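Local coordinates for protein alpha-1,2-mannosidase (PDB 1HCU) that probably trims alpha-1,2-linked mannose residues from N-linked high-mannose glycans, as a calcium-dependent glycosyl hydrolase of family 47, at residues N28-H32 and F33-H37. Sequence-based numbering, arbitrary orientation.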
loop_
_atom_site.group_PDB
_atom_site.type_symbol
_atom_site.label_atom_id
_atom_site.label_comp_id
_atom_site.label_asym_id
_atom_site.label_seq_id
_atom_site.Cartn_x
_atom_site.Cartn_y
_atom_site.Cartn_z
ATOM N N ASN A 28 -2.915 -21.323 7.373
ATOM C CA ASN A 28 -3.610 -22.564 7.723
ATOM C C ASN A 28 -5.101 -22.282 7.895
ATOM O O ASN A 28 -5.956 -22.964 7.318
ATOM C CB ASN A 28 -3.075 -23.139 9.040
ATOM C CG ASN A 28 -1.649 -23.652 8.933
ATOM O OD1 ASN A 28 -1.021 -23.963 9.944
ATOM N ND2 ASN A 28 -1.137 -23.755 7.716
ATOM N N ALA A 29 -5.403 -21.271 8.702
ATOM C CA ALA A 29 -6.780 -20.907 8.956
ATOM C C ALA A 29 -7.474 -20.505 7.655
ATOM O O ALA A 29 -8.592 -20.950 7.382
ATOM C CB ALA A 29 -6.842 -19.776 9.967
ATOM N N TYR A 30 -6.822 -19.673 6.849
ATOM C CA TYR A 30 -7.430 -19.245 5.591
ATOM C C TYR A 30 -7.639 -20.413 4.635
ATOM O O TYR A 30 -8.691 -20.539 4.012
ATOM C CB TYR A 30 -6.575 -18.167 4.903
ATOM C CG TYR A 30 -6.944 -17.954 3.448
ATOM C CD1 TYR A 30 -6.192 -18.530 2.424
ATOM C CD2 TYR A 30 -8.095 -17.249 3.097
ATOM C CE1 TYR A 30 -6.580 -18.417 1.084
ATOM C CE2 TYR A 30 -8.492 -17.131 1.758
ATOM C CZ TYR A 30 -7.734 -17.721 0.762
ATOM O OH TYR A 30 -8.141 -17.643 -0.549
ATOM N N HIS A 31 -6.628 -21.265 4.527
ATOM C CA HIS A 31 -6.690 -22.415 3.635
ATOM C C HIS A 31 -7.805 -23.377 4.012
ATOM O O HIS A 31 -8.494 -23.915 3.148
ATOM C CB HIS A 31 -5.356 -23.164 3.655
ATOM C CG HIS A 31 -5.292 -24.312 2.696
ATOM N ND1 HIS A 31 -4.381 -25.337 2.825
ATOM C CD2 HIS A 31 -6.015 -24.588 1.586
ATOM C CE1 HIS A 31 -4.548 -26.198 1.835
ATOM N NE2 HIS A 31 -5.534 -25.767 1.069
ATOM N N HIS A 32 -7.988 -23.577 5.311
ATOM C CA HIS A 32 -8.993 -24.507 5.794
ATOM C C HIS A 32 -10.434 -24.006 5.857
ATOM O O HIS A 32 -11.361 -24.780 5.622
ATOM C CB HIS A 32 -8.581 -25.033 7.172
ATOM C CG HIS A 32 -9.389 -26.205 7.633
ATOM N ND1 HIS A 32 -10.738 -26.119 7.909
ATOM C CD2 HIS A 32 -9.045 -27.498 7.841
ATOM C CE1 HIS A 32 -11.189 -27.309 8.265
ATOM N NE2 HIS A 32 -10.182 -28.162 8.232
ATOM N N PHE A 33 -10.638 -22.726 6.156
ATOM C CA PHE A 33 -11.998 -22.215 6.271
ATOM C C PHE A 33 -12.507 -21.261 5.186
ATOM O O PHE A 33 -13.722 -21.078 5.050
ATOM C CB PHE A 33 -12.190 -21.531 7.628
ATOM C CG PHE A 33 -11.967 -22.429 8.812
ATOM C CD1 PHE A 33 -10.762 -22.401 9.508
ATOM C CD2 PHE A 33 -12.978 -23.268 9.266
ATOM C CE1 PHE A 33 -10.572 -23.193 10.646
ATOM C CE2 PHE A 33 -12.800 -24.060 10.396
ATOM C CZ PHE A 33 -11.594 -24.022 11.088
ATOM N N ALA A 34 -11.602 -20.659 4.415
ATOM C CA ALA A 34 -12.010 -19.699 3.390
ATOM C C ALA A 34 -11.607 -20.009 1.952
ATOM O O ALA A 34 -12.380 -19.767 1.027
ATOM C CB ALA A 34 -11.505 -18.315 3.768
ATOM N N PHE A 35 -10.395 -20.519 1.758
ATOM C CA PHE A 35 -9.910 -20.835 0.420
ATOM C C PHE A 35 -10.948 -21.642 -0.371
ATOM O O PHE A 35 -11.599 -22.537 0.173
ATOM C CB PHE A 35 -8.597 -21.608 0.535
ATOM C CG PHE A 35 -7.945 -21.903 -0.781
ATOM C CD1 PHE A 35 -8.032 -23.173 -1.345
ATOM C CD2 PHE A 35 -7.230 -20.913 -1.455
ATOM C CE1 PHE A 35 -7.415 -23.456 -2.560
ATOM C CE2 PHE A 35 -6.609 -21.184 -2.674
ATOM C CZ PHE A 35 -6.700 -22.460 -3.229
ATOM N N PRO A 36 -11.128 -21.335 -1.672
ATOM C CA PRO A 36 -10.467 -20.312 -2.492
ATOM C C PRO A 36 -11.159 -18.949 -2.480
ATOM O O PRO A 36 -10.927 -18.133 -3.366
ATOM C CB PRO A 36 -10.488 -20.917 -3.901
ATOM C CG PRO A 36 -10.910 -22.363 -3.704
ATOM C CD PRO A 36 -11.842 -22.284 -2.539
ATOM N N HIS A 37 -12.022 -18.705 -1.502
ATOM C CA HIS A 37 -12.712 -17.420 -1.423
ATOM C C HIS A 37 -11.692 -16.322 -1.129
ATOM O O HIS A 37 -10.538 -16.614 -0.827
ATOM C CB HIS A 37 -13.796 -17.477 -0.352
ATOM C CG HIS A 37 -14.914 -18.418 -0.689
ATOM N ND1 HIS A 37 -15.896 -18.113 -1.607
ATOM C CD2 HIS A 37 -15.177 -19.678 -0.265
ATOM C CE1 HIS A 37 -16.713 -19.143 -1.735
ATOM N NE2 HIS A 37 -16.298 -20.106 -0.933
#
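The phenol of Y30 lies alongside the chain that leaves its helix, touching A34 and F35 and bonding to H37. Among the backbone bonds, F33 N still makes the regular helical bond to A29 O. The next carbonyl, Y30 O, is then shared: F35 N, 2.8 Å from Y30 O, and A34 N reach it from opposite faces of its plane, so one acceptor serves two amides as the chain leaves the helix. Farther out, the hydroxyl of Y30 donates to H37 O at 2.6 Å, nearly along the C=O axis, beyond the cis peptide bond that precedes P36. With CG anti to the backbone N (chi1 165°), the tyrosine ring runs alongside the departing chain, F35 N lying over one face.

Apolar contacts fill in around it: Y30 CD2 meets A34 CB and Y30 CE1 meets F35 CD2, both at 3.6 Å. Losing the ring and hydroxyl to an alanine here would probably leave H37 O without its donor and open a gap beside A34 and F35.

Among the rings, H31 points an edge toward the face of F35, offset, with H31 CD2 3.8 Å from F35 CD1. H32 turns its edge to the face of F33, planes at 51°, with ND1 over the centre of the ring. L40 of strand 39-41 packs on Y30 and F33, and the aromatic cluster of Y30, H31 and F35 marks the C-terminal end of helix 13-33 in the helical barrel of glycosyl hydrolase family 47.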